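Local coordinates for protein xyloglucan-specific endo-beta-1,4-glucanase BoGH5A (Bacteroides ovatus, PDB 3ZMR) that hydrolyses internal beta-1,4-glucosidic linkages in the backbone of plant xyloglucans, with retention of anomeric configuration, releasing xyloglucan oligosaccharides, at residues L17-R22 and I60-N65; S95-D100 and V292-G297; Q286-T291 and R302-Q307; R298-H303 and D325-R330. All coordinates share one frame; numbering follows the deposited sequence.

Contact 1 of 4, residues L17-R22 and I60-N65; sequences LEFDAR and ITVEAN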
# COMPACT_ATOMS: atom_id res chain seq x y z
N LEU A 17 -29.30 -20.05 -2.01
CA LEU A 17 -28.63 -18.81 -1.62
C LEU A 17 -27.56 -18.43 -2.66
O LEU A 17 -26.84 -19.29 -3.20
CB LEU A 17 -27.97 -18.98 -0.25
CG LEU A 17 -28.89 -19.38 0.92
CD1 LEU A 17 -28.08 -19.58 2.19
CD2 LEU A 17 -30.05 -18.40 1.12
N GLU A 18 -27.42 -17.12 -2.84
CA GLU A 18 -26.47 -16.52 -3.79
C GLU A 18 -25.64 -15.47 -3.07
O GLU A 18 -26.20 -14.55 -2.45
CB GLU A 18 -27.23 -15.84 -4.96
CG GLU A 18 -28.25 -16.72 -5.67
CD GLU A 18 -27.70 -17.50 -6.85
OE1 GLU A 18 -26.61 -17.16 -7.37
OE2 GLU A 18 -28.38 -18.45 -7.27
N PHE A 19 -24.30 -15.58 -3.23
CA PHE A 19 -23.35 -14.63 -2.65
C PHE A 19 -22.46 -14.08 -3.77
O PHE A 19 -22.10 -14.79 -4.72
CB PHE A 19 -22.47 -15.33 -1.62
CG PHE A 19 -23.19 -15.78 -0.37
CD1 PHE A 19 -23.91 -16.96 -0.33
CD2 PHE A 19 -23.10 -15.05 0.80
CE1 PHE A 19 -24.55 -17.38 0.84
CE2 PHE A 19 -23.73 -15.44 1.96
CZ PHE A 19 -24.45 -16.61 1.99
N ASP A 20 -22.06 -12.82 -3.64
CA ASP A 20 -21.00 -12.31 -4.52
C ASP A 20 -19.61 -12.74 -3.96
O ASP A 20 -19.51 -13.47 -2.95
CB ASP A 20 -21.15 -10.80 -4.80
CG ASP A 20 -20.89 -9.92 -3.62
OD1 ASP A 20 -20.22 -10.36 -2.68
OD2 ASP A 20 -21.36 -8.77 -3.67
N ALA A 21 -18.56 -12.31 -4.64
CA ALA A 21 -17.21 -12.77 -4.33
C ALA A 21 -16.64 -12.25 -3.01
O ALA A 21 -15.66 -12.79 -2.51
CB ALA A 21 -16.26 -12.39 -5.45
N ARG A 22 -17.22 -11.19 -2.49
CA ARG A 22 -16.77 -10.63 -1.20
C ARG A 22 -17.07 -11.62 -0.09
O ARG A 22 -17.97 -12.44 -0.20
CB ARG A 22 -17.49 -9.32 -0.88
CG ARG A 22 -17.24 -8.20 -1.85
CD ARG A 22 -18.03 -6.96 -1.45
NE ARG A 22 -19.42 -7.04 -1.87
CZ ARG A 22 -20.32 -6.08 -1.70
NH1 ARG A 22 -19.99 -4.95 -1.08
NH2 ARG A 22 -21.57 -6.25 -2.12
N ILE A 60 -25.43 -17.92 7.51
CA ILE A 60 -24.58 -18.60 6.53
C ILE A 60 -23.57 -17.56 6.03
O ILE A 60 -23.96 -16.50 5.54
CB ILE A 60 -25.40 -19.19 5.35
CG1 ILE A 60 -26.47 -20.16 5.87
CG2 ILE A 60 -24.47 -19.88 4.35
CD1 ILE A 60 -25.96 -21.34 6.70
N THR A 61 -22.28 -17.87 6.21
CA THR A 61 -21.19 -16.95 5.94
C THR A 61 -20.22 -17.57 4.94
O THR A 61 -19.84 -18.74 5.05
CB THR A 61 -20.44 -16.57 7.24
OG1 THR A 61 -21.39 -16.13 8.22
CG2 THR A 61 -19.40 -15.45 7.00
N VAL A 62 -19.85 -16.78 3.94
CA VAL A 62 -18.87 -17.21 2.97
C VAL A 62 -17.59 -16.40 3.10
O VAL A 62 -17.63 -15.18 3.35
CB VAL A 62 -19.40 -17.14 1.51
CG1 VAL A 62 -20.62 -18.06 1.33
CG2 VAL A 62 -19.70 -15.70 1.07
N GLU A 63 -16.48 -17.08 2.88
CA GLU A 63 -15.20 -16.43 2.72
C GLU A 63 -15.15 -15.73 1.37
O GLU A 63 -15.89 -16.07 0.44
CB GLU A 63 -14.06 -17.45 2.80
CG GLU A 63 -13.87 -18.06 4.17
CD GLU A 63 -12.81 -19.15 4.22
OE1 GLU A 63 -12.34 -19.60 3.14
OE2 GLU A 63 -12.47 -19.58 5.34
N ALA A 64 -14.28 -14.74 1.25
CA ALA A 64 -14.04 -14.09 -0.04
C ALA A 64 -13.62 -15.13 -1.06
O ALA A 64 -12.88 -16.07 -0.73
CB ALA A 64 -12.96 -13.03 0.10
N ASN A 65 -14.14 -15.01 -2.28
CA ASN A 65 -13.78 -15.93 -3.37
C ASN A 65 -12.67 -15.33 -4.25
O ASN A 65 -12.95 -14.55 -5.12
CB ASN A 65 -15.01 -16.25 -4.22
CG ASN A 65 -14.70 -17.25 -5.33
OD1 ASN A 65 -13.64 -17.88 -5.33
ND2 ASN A 65 -15.62 -17.40 -6.27
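Residues 17-19 and 60-62 run in roughly the same direction, their strand axes 32° apart and 9.2 Å at closest approach. Past the strands the chains draw together, until Asn65 N donates a hydrogen bond of 2.7 Å to Ala21 O. Ala21 O also takes a CA-H...O contact from Ala64 CA at 3.2 Å.

Phe19 fills the wider gap. Val62 CG1 sits over the centre of the Phe19 ring, 3.7 Å from the centroid, in a CH-pi contact. The other methyl, Val62 CG2, lies 3.5 Å from Phe19 CD2. Val62 CG1 is anti to its carbonyl carbon (chi1 -61°), which leaves both methyls turned to the ring.

The two strands belong to different sheets of the N-terminal BACON domain: 16-19 edges a mixed sheet beside strand 85-91, and 55-62 is the middle strand of an antiparallel three-stranded sheet. The aromatic ring therefore packs between two sheets. Phe19 CZ reaches Ile60 CG2 at 4.0 Å, and Ile60 O lies at the ring edge. Leu17 crosses Ile60 at about a right angle, with Leu17 CD1 4.1 Å from Ile60 CG1. Asp20 OD1 closes an Asx turn with Arg22 N, and Asp20 OD2 forms a salt bridge with Arg22 NH2.

Contact 2 of 4, residues S95-D100 and V292-G297; sequences SVPAYD and VRATGG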
# COMPACT_ATOMS: atom_id res chain seq x y z
N SER A 95 -15.73 -9.58 -9.86
CA SER A 95 -15.94 -8.71 -11.01
C SER A 95 -15.75 -7.26 -10.58
O SER A 95 -15.96 -6.89 -9.42
CB SER A 95 -17.35 -8.93 -11.59
OG SER A 95 -18.35 -8.54 -10.67
N VAL A 96 -15.38 -6.46 -11.57
CA VAL A 96 -15.08 -5.04 -11.40
C VAL A 96 -16.36 -4.21 -11.56
O VAL A 96 -17.27 -4.62 -12.26
CB VAL A 96 -13.99 -4.53 -12.42
CG1 VAL A 96 -12.73 -5.36 -12.29
CG2 VAL A 96 -14.47 -4.54 -13.88
N PRO A 97 -16.44 -3.03 -10.90
CA PRO A 97 -17.56 -2.10 -11.18
C PRO A 97 -17.69 -1.77 -12.66
O PRO A 97 -16.70 -1.81 -13.37
CB PRO A 97 -17.19 -0.84 -10.40
CG PRO A 97 -16.18 -1.27 -9.39
CD PRO A 97 -15.46 -2.44 -9.96
N ALA A 98 -18.91 -1.46 -13.10
CA ALA A 98 -19.16 -1.12 -14.50
C ALA A 98 -19.01 0.37 -14.70
O ALA A 98 -19.80 1.15 -14.12
CB ALA A 98 -20.56 -1.59 -14.91
N TYR A 99 -18.01 0.78 -15.49
CA TYR A 99 -17.82 2.22 -15.85
C TYR A 99 -18.11 2.46 -17.32
O TYR A 99 -17.67 1.70 -18.19
CB TYR A 99 -16.40 2.77 -15.61
CG TYR A 99 -15.96 2.94 -14.17
CD1 TYR A 99 -16.83 2.94 -13.12
CD2 TYR A 99 -14.60 3.06 -13.89
CE1 TYR A 99 -16.39 3.11 -11.82
CE2 TYR A 99 -14.14 3.23 -12.61
CZ TYR A 99 -15.03 3.23 -11.56
OH TYR A 99 -14.60 3.41 -10.26
N ASP A 100 -18.82 3.54 -17.61
CA ASP A 100 -19.11 3.89 -19.02
C ASP A 100 -17.83 4.09 -19.86
O ASP A 100 -17.80 3.84 -21.05
CB ASP A 100 -19.96 5.15 -19.09
CG ASP A 100 -21.38 4.95 -18.57
OD1 ASP A 100 -21.80 3.80 -18.33
OD2 ASP A 100 -22.07 5.98 -18.41
N VAL A 292 -9.30 1.16 -10.46
CA VAL A 292 -8.33 1.11 -11.55
C VAL A 292 -8.74 0.04 -12.57
O VAL A 292 -8.77 0.28 -13.77
CB VAL A 292 -6.91 0.85 -11.02
CG1 VAL A 292 -5.92 0.64 -12.16
CG2 VAL A 292 -6.47 2.01 -10.12
N ARG A 293 -9.07 -1.15 -12.06
CA ARG A 293 -9.41 -2.26 -12.97
C ARG A 293 -10.68 -1.97 -13.80
O ARG A 293 -10.76 -2.38 -14.96
CB ARG A 293 -9.56 -3.58 -12.22
CG ARG A 293 -8.29 -4.06 -11.50
CD ARG A 293 -7.06 -4.25 -12.39
NE ARG A 293 -5.99 -4.86 -11.61
CZ ARG A 293 -4.68 -4.61 -11.73
NH1 ARG A 293 -4.25 -3.72 -12.62
NH2 ARG A 293 -3.82 -5.22 -10.95
N ALA A 294 -11.61 -1.23 -13.21
CA ALA A 294 -12.87 -0.90 -13.86
C ALA A 294 -12.67 0.03 -15.08
O ALA A 294 -13.57 0.23 -15.90
CB ALA A 294 -13.86 -0.28 -12.88
N THR A 295 -11.50 0.66 -15.18
CA THR A 295 -11.21 1.50 -16.35
C THR A 295 -10.72 0.71 -17.57
O THR A 295 -10.72 1.20 -18.71
CB THR A 295 -10.24 2.64 -16.03
OG1 THR A 295 -8.94 2.15 -15.70
CG2 THR A 295 -10.77 3.50 -14.89
N GLY A 296 -10.26 -0.50 -17.33
CA GLY A 296 -9.81 -1.36 -18.40
C GLY A 296 -8.58 -0.89 -19.12
O GLY A 296 -7.70 -0.23 -18.54
N GLY A 297 -8.47 -1.21 -20.41
CA GLY A 297 -7.26 -0.92 -21.17
C GLY A 297 -6.03 -1.51 -20.50
O GLY A 297 -6.06 -2.61 -19.92
O HOH W 1 -15.92 -1.16 -15.87
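The extended chain around Val96 passes the C-terminal part of helix 275-293 near Ala294, the CA atoms of Val96 and Ala294 5.3 Å apart. Residues 293-296 form a type I turn there, and Gly296 has positive phi. No direct hydrogen bond joins the two segments.

Ala294 CB is the central atom. Ala294 CB lies over one face of the Tyr99 ring, toward the rim, 3.7 Å from the centroid in a CH-pi contact. Ala294 CB also meets Pro97 O at 3.3 Å. Thr295 CG2 lies at the edge of the same ring, 4.0 Å from Tyr99 CD2. Thr295 OG1 sits between the backbone N and the carbonyl carbon (chi1 67°), which turns CG2 to Tyr99. Val96 crosses Arg293 at about a right angle, with Val96 CG1 3.6 Å from Arg293 CB.

One water bridges the backbones. The water donates to Pro97 O and to Ala294 O, both at 2.7 Å, and accepts from Tyr99 N. Thr295 OG1 bonds Val292 O at 2.7 Å, and also Asn299 ND2.

Tyr99 OH is hydrogen-bonded to Glu238, and its ring makes a cation-pi contact with Lys242. The loop after strand 85-91 is thus packed against helices 275-293 and 227-248.

Contact 3 of 4, residues Q286-T291 and R302-Q307; sequences QVFVNT and RHLIVQ
Phe288 and Val289 of helix 275-293 lie against Leu304 and Val306 of strand 304-307. The short axes run nearly antiparallel, at 165°, and approach to 9.3 Å.

The CB of Phe288 points toward the strand, and CG is anti to the backbone N (chi1 160°), which carries the ring out to the strand. Phe288 CD2 meets Val306 CG1 at 3.9 Å, with that methyl close to the ring plane. The next atom, Phe288 CE2, comes within 3.6 Å of Ile305 O and 4.0 Å of Leu304 CB. At the tip, Phe288 CZ lies 4.2 Å from Leu304 CD2. Phe257 of strand 255-258 also packs on Phe288.

Val289 stands beside it. Val289 CG2 meets Val306 CG1 at 4.0 Å and Leu304 CD1 at 4.2 Å. Val306 CG1 is therefore shared by the aromatic ring and the valine, while Leu304 sends CD2 to the ring and CD1 to the valine.

This is a helix-on-barrel interface of the (beta/alpha)8 fold of family 5. Strand 304-307 is the fifth of eight parallel barrel strands. Helix 275-293 precedes it in the chain and packs on its outer side. Ile305 has its CB turned away from the helix; its side chain is about 10 Å from that of the substrate-binding Asn261. No hydrogen bond crosses between the segments. The contact is buried and mostly apolar, probably held by packing and by exclusion of water.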
# COMPACT_ATOMS: atom_id res chain seq x y z
N GLN A 286 -9.02 -2.17 -1.46
CA GLN A 286 -9.95 -2.81 -2.39
C GLN A 286 -10.67 -1.80 -3.31
O GLN A 286 -10.79 -2.05 -4.52
CB GLN A 286 -10.98 -3.67 -1.64
CG GLN A 286 -11.82 -4.50 -2.62
CD GLN A 286 -11.03 -5.63 -3.24
OE1 GLN A 286 -10.64 -6.57 -2.55
NE2 GLN A 286 -10.74 -5.52 -4.53
N VAL A 287 -11.12 -0.68 -2.76
CA VAL A 287 -11.71 0.38 -3.55
C VAL A 287 -10.76 0.83 -4.66
O VAL A 287 -11.13 1.00 -5.82
CB VAL A 287 -12.14 1.59 -2.70
CG1 VAL A 287 -12.60 2.75 -3.58
CG2 VAL A 287 -13.27 1.19 -1.75
N PHE A 288 -9.50 1.08 -4.29
CA PHE A 288 -8.51 1.51 -5.24
C PHE A 288 -8.33 0.47 -6.37
O PHE A 288 -8.36 0.81 -7.53
CB PHE A 288 -7.20 1.75 -4.49
CG PHE A 288 -5.95 1.74 -5.35
CD1 PHE A 288 -5.71 2.70 -6.34
CD2 PHE A 288 -5.01 0.74 -5.18
CE1 PHE A 288 -4.56 2.65 -7.12
CE2 PHE A 288 -3.85 0.70 -5.93
CZ PHE A 288 -3.62 1.66 -6.89
N VAL A 289 -8.16 -0.79 -6.02
CA VAL A 289 -7.98 -1.83 -7.04
C VAL A 289 -9.22 -1.90 -7.97
O VAL A 289 -9.09 -1.91 -9.20
CB VAL A 289 -7.67 -3.20 -6.40
CG1 VAL A 289 -7.71 -4.33 -7.43
CG2 VAL A 289 -6.30 -3.15 -5.74
N ASN A 290 -10.40 -1.93 -7.37
CA ASN A 290 -11.66 -1.97 -8.11
C ASN A 290 -11.73 -0.85 -9.15
O ASN A 290 -12.09 -1.07 -10.28
CB ASN A 290 -12.86 -1.82 -7.19
CG ASN A 290 -13.11 -3.00 -6.30
OD1 ASN A 290 -12.51 -4.08 -6.47
ND2 ASN A 290 -14.02 -2.80 -5.33
N THR A 291 -11.41 0.36 -8.69
CA THR A 291 -11.52 1.56 -9.50
C THR A 291 -10.57 1.53 -10.71
O THR A 291 -10.97 1.79 -11.83
CB THR A 291 -11.25 2.82 -8.63
OG1 THR A 291 -12.17 2.87 -7.52
CG2 THR A 291 -11.31 4.12 -9.44
N ARG A 302 -1.99 -3.33 -15.16
CA ARG A 302 -0.97 -2.51 -14.50
C ARG A 302 -0.64 -3.08 -13.14
O ARG A 302 -1.50 -3.60 -12.43
CB ARG A 302 -1.49 -1.09 -14.38
CG ARG A 302 -0.47 -0.09 -13.88
CD ARG A 302 -0.90 1.40 -13.94
NE ARG A 302 -1.46 1.75 -15.24
CZ ARG A 302 -0.77 1.82 -16.38
NH1 ARG A 302 0.57 1.69 -16.43
NH2 ARG A 302 -1.42 2.00 -17.53
N HIS A 303 0.61 -2.94 -12.75
CA HIS A 303 1.01 -3.36 -11.40
C HIS A 303 0.59 -2.29 -10.43
O HIS A 303 0.87 -1.10 -10.60
CB HIS A 303 2.51 -3.56 -11.34
CG HIS A 303 3.00 -4.65 -12.26
ND1 HIS A 303 3.35 -5.92 -11.83
CD2 HIS A 303 3.19 -4.64 -13.60
CE1 HIS A 303 3.75 -6.63 -12.87
NE2 HIS A 303 3.64 -5.88 -13.95
N LEU A 304 -0.16 -2.72 -9.42
CA LEU A 304 -0.74 -1.84 -8.40
C LEU A 304 -0.09 -2.11 -7.05
O LEU A 304 0.27 -3.24 -6.73
CB LEU A 304 -2.26 -2.02 -8.32
CG LEU A 304 -3.05 -1.85 -9.63
CD1 LEU A 304 -4.53 -2.02 -9.37
CD2 LEU A 304 -2.76 -0.54 -10.33
N ILE A 305 -0.05 -1.07 -6.22
CA ILE A 305 0.64 -1.11 -4.95
C ILE A 305 -0.35 -0.69 -3.86
O ILE A 305 -0.92 0.41 -3.92
CB ILE A 305 1.84 -0.17 -4.92
CG1 ILE A 305 2.82 -0.44 -6.04
CG2 ILE A 305 2.54 -0.24 -3.56
CD1 ILE A 305 3.73 0.72 -6.33
N VAL A 306 -0.59 -1.58 -2.90
CA VAL A 306 -1.50 -1.36 -1.81
C VAL A 306 -0.75 -1.35 -0.49
O VAL A 306 0.34 -1.92 -0.38
CB VAL A 306 -2.67 -2.40 -1.82
CG1 VAL A 306 -3.54 -2.20 -3.06
CG2 VAL A 306 -2.16 -3.83 -1.67
N GLN A 307 -1.29 -0.64 0.51
CA GLN A 307 -0.53 -0.31 1.70
C GLN A 307 -0.98 -1.05 2.95
O GLN A 307 -2.18 -1.31 3.15
CB GLN A 307 -0.67 1.19 1.99
CG GLN A 307 0.00 2.09 0.97
CD GLN A 307 -0.61 1.98 -0.40
OE1 GLN A 307 -1.84 2.07 -0.58
NE2 GLN A 307 0.24 1.79 -1.40

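Contact 4 of 4, residues R298-H303 and D325-R330; sequences RNHYRH and DIVQNR
Two loops meet here at the N-terminal end of the barrel. Residues 298-303 lead into strand 304-307, and the loop of residues 325-330 leads into strand 331-337. The contact is partly buried, and no hydrogen bond crosses between the segments.

Arg330, in the conformer described, lays its aliphatic part on His303. Arg330 CD sits over one face of the His303 imidazole, toward the rim, 3.7 Å from the centroid in a CH-pi contact. The chain bends at chi2 (-60°), and the guanidinium plane ends only 12° from the ring plane. Arg330 CD also passes 3.7 Å from Tyr301 O. On the backbone, His303 CA makes a CA-H...O contact with Arg330 O at 3.5 Å. His303 ND1 is hydrogen-bonded to Ser115, which helps fix the turn of the ring.

His300 meets the other end of the second loop. His300 NE2 comes to 3.2 Å from Val327 CG1, and His300 CE1 lies 3.6 Å from Ile326 CG2. Within the first loop, Asn299 OD1 accepts side-on from NE and NH2 of Arg302.

Arg293 of helix 275-293 ties the two loops, with a salt bridge to Asp325 and a hydrogen bond to Arg302 O. These are neighbouring alpha-to-beta loops of a (beta/alpha)8 barrel.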
# COMPACT_ATOMS: atom_id res chain seq x y z
N ARG A 298 -4.92 -0.78 -20.56
CA ARG A 298 -3.69 -1.25 -19.91
C ARG A 298 -3.84 -1.30 -18.37
O ARG A 298 -3.06 -1.98 -17.69
CB ARG A 298 -2.53 -0.35 -20.29
CG ARG A 298 -2.10 -0.49 -21.75
CD ARG A 298 -1.03 0.53 -22.02
NE ARG A 298 -0.52 0.65 -23.38
CZ ARG A 298 -1.13 1.27 -24.38
NH1 ARG A 298 -2.38 1.73 -24.27
NH2 ARG A 298 -0.45 1.42 -25.53
N ASN A 299 -4.81 -0.56 -17.83
CA ASN A 299 -5.07 -0.58 -16.40
C ASN A 299 -5.60 -1.93 -15.91
O ASN A 299 -5.59 -2.22 -14.73
CB ASN A 299 -6.02 0.53 -15.98
CG ASN A 299 -5.38 1.91 -16.02
OD1 ASN A 299 -4.15 2.07 -16.04
ND2 ASN A 299 -6.21 2.90 -16.02
N HIS A 300 -6.06 -2.76 -16.82
CA HIS A 300 -6.41 -4.15 -16.48
C HIS A 300 -5.19 -4.92 -15.98
O HIS A 300 -5.31 -5.73 -15.08
CB HIS A 300 -7.00 -4.84 -17.72
CG HIS A 300 -7.43 -6.26 -17.49
ND1 HIS A 300 -8.63 -6.56 -16.90
CD2 HIS A 300 -6.82 -7.44 -17.73
CE1 HIS A 300 -8.77 -7.88 -16.84
NE2 HIS A 300 -7.68 -8.43 -17.33
N TYR A 301 -4.02 -4.61 -16.55
CA TYR A 301 -2.78 -5.33 -16.32
C TYR A 301 -1.75 -4.61 -15.45
O TYR A 301 -0.71 -5.20 -15.10
CB TYR A 301 -2.12 -5.62 -17.67
CG TYR A 301 -2.89 -6.56 -18.57
CD1 TYR A 301 -2.98 -7.93 -18.28
CD2 TYR A 301 -3.54 -6.10 -19.71
CE1 TYR A 301 -3.65 -8.82 -19.10
CE2 TYR A 301 -4.21 -6.98 -20.53
CZ TYR A 301 -4.27 -8.33 -20.21
OH TYR A 301 -4.94 -9.18 -21.04
N ARG A 302 -1.99 -3.33 -15.16
CA ARG A 302 -0.97 -2.51 -14.50
C ARG A 302 -0.64 -3.08 -13.14
O ARG A 302 -1.50 -3.60 -12.43
CB ARG A 302 -1.49 -1.09 -14.38
CG ARG A 302 -0.47 -0.09 -13.88
CD ARG A 302 -0.90 1.40 -13.94
NE ARG A 302 -1.46 1.75 -15.24
CZ ARG A 302 -0.77 1.82 -16.38
NH1 ARG A 302 0.57 1.69 -16.43
NH2 ARG A 302 -1.42 2.00 -17.53
N HIS A 303 0.61 -2.94 -12.75
CA HIS A 303 1.01 -3.36 -11.40
C HIS A 303 0.59 -2.29 -10.43
O HIS A 303 0.87 -1.10 -10.60
CB HIS A 303 2.51 -3.56 -11.34
CG HIS A 303 3.00 -4.65 -12.26
ND1 HIS A 303 3.35 -5.92 -11.83
CD2 HIS A 303 3.19 -4.64 -13.60
CE1 HIS A 303 3.75 -6.63 -12.87
NE2 HIS A 303 3.64 -5.88 -13.95
N ASP A 325 -8.72 -9.36 -7.02
CA ASP A 325 -8.33 -8.71 -8.27
C ASP A 325 -8.86 -9.56 -9.45
O ASP A 325 -9.25 -10.73 -9.29
CB ASP A 325 -6.78 -8.54 -8.30
CG ASP A 325 -6.28 -7.50 -9.32
OD1 ASP A 325 -7.08 -6.89 -10.09
OD2 ASP A 325 -5.04 -7.26 -9.30
N ILE A 326 -8.86 -8.96 -10.64
CA ILE A 326 -9.36 -9.56 -11.88
C ILE A 326 -8.23 -10.18 -12.72
O ILE A 326 -8.50 -10.91 -13.67
CB ILE A 326 -10.09 -8.49 -12.74
CG1 ILE A 326 -10.90 -9.11 -13.90
CG2 ILE A 326 -9.10 -7.43 -13.28
CD1 ILE A 326 -12.07 -9.95 -13.45
N VAL A 327 -6.97 -9.91 -12.33
CA VAL A 327 -5.76 -10.49 -12.93
C VAL A 327 -4.94 -11.09 -11.81
O VAL A 327 -5.07 -10.68 -10.65
CB VAL A 327 -4.92 -9.48 -13.70
CG1 VAL A 327 -5.57 -9.13 -15.03
CG2 VAL A 327 -4.63 -8.25 -12.84
N GLN A 328 -4.13 -12.08 -12.17
CA GLN A 328 -3.30 -12.79 -11.20
C GLN A 328 -1.94 -12.07 -11.05
O GLN A 328 -1.32 -11.65 -12.04
CB GLN A 328 -3.06 -14.26 -11.58
CG GLN A 328 -4.31 -15.12 -11.62
CD GLN A 328 -4.03 -16.62 -11.72
OE1 GLN A 328 -3.53 -17.24 -10.77
NE2 GLN A 328 -4.37 -17.22 -12.85
N ASN A 329 -1.53 -11.92 -9.79
CA ASN A 329 -0.14 -11.59 -9.43
C ASN A 329 0.31 -10.22 -10.02
O ASN A 329 1.40 -10.11 -10.63
CB ASN A 329 0.83 -12.71 -9.87
CG ASN A 329 0.48 -14.04 -9.28
OD1 ASN A 329 0.40 -15.04 -10.00
ND2 ASN A 329 0.25 -14.08 -8.00
N ARG A 330 -0.56 -9.21 -9.85
CA ARG A 330 -0.24 -7.85 -10.30
C ARG A 330 -0.40 -6.82 -9.17
O ARG A 330 -0.69 -5.64 -9.43
CB ARG A 330 -1.05 -7.45 -11.53
CG ARG A 330 -0.76 -8.24 -12.80
CD ARG A 330 0.69 -8.11 -13.25
NE ARG A 330 0.95 -8.68 -14.58
CZ ARG A 330 1.12 -9.98 -14.83
NH1 ARG A 330 1.10 -10.87 -13.83
NH2 ARG A 330 1.36 -10.37 -16.08

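From the N terminus, contact 1 comes first and closes within the BACON domain, joining its two sheets. Contact 2 then spans 191 intervening residues, bringing the loop after strand 85-91 to the end of helix 275-293. Contact 3 crosses it in sequence: 286-291 lies inside that long loop and 302-307 beyond it. Contact 4 follows contact 2 in series, overlaps contact 3 at Arg302 and His303, and links the entrances of two successive barrel strands. Contacts 2, 3 and 4 touch one another in space. Contact 1 stays apart from them, at about 21 to 23 Å, centre to centre.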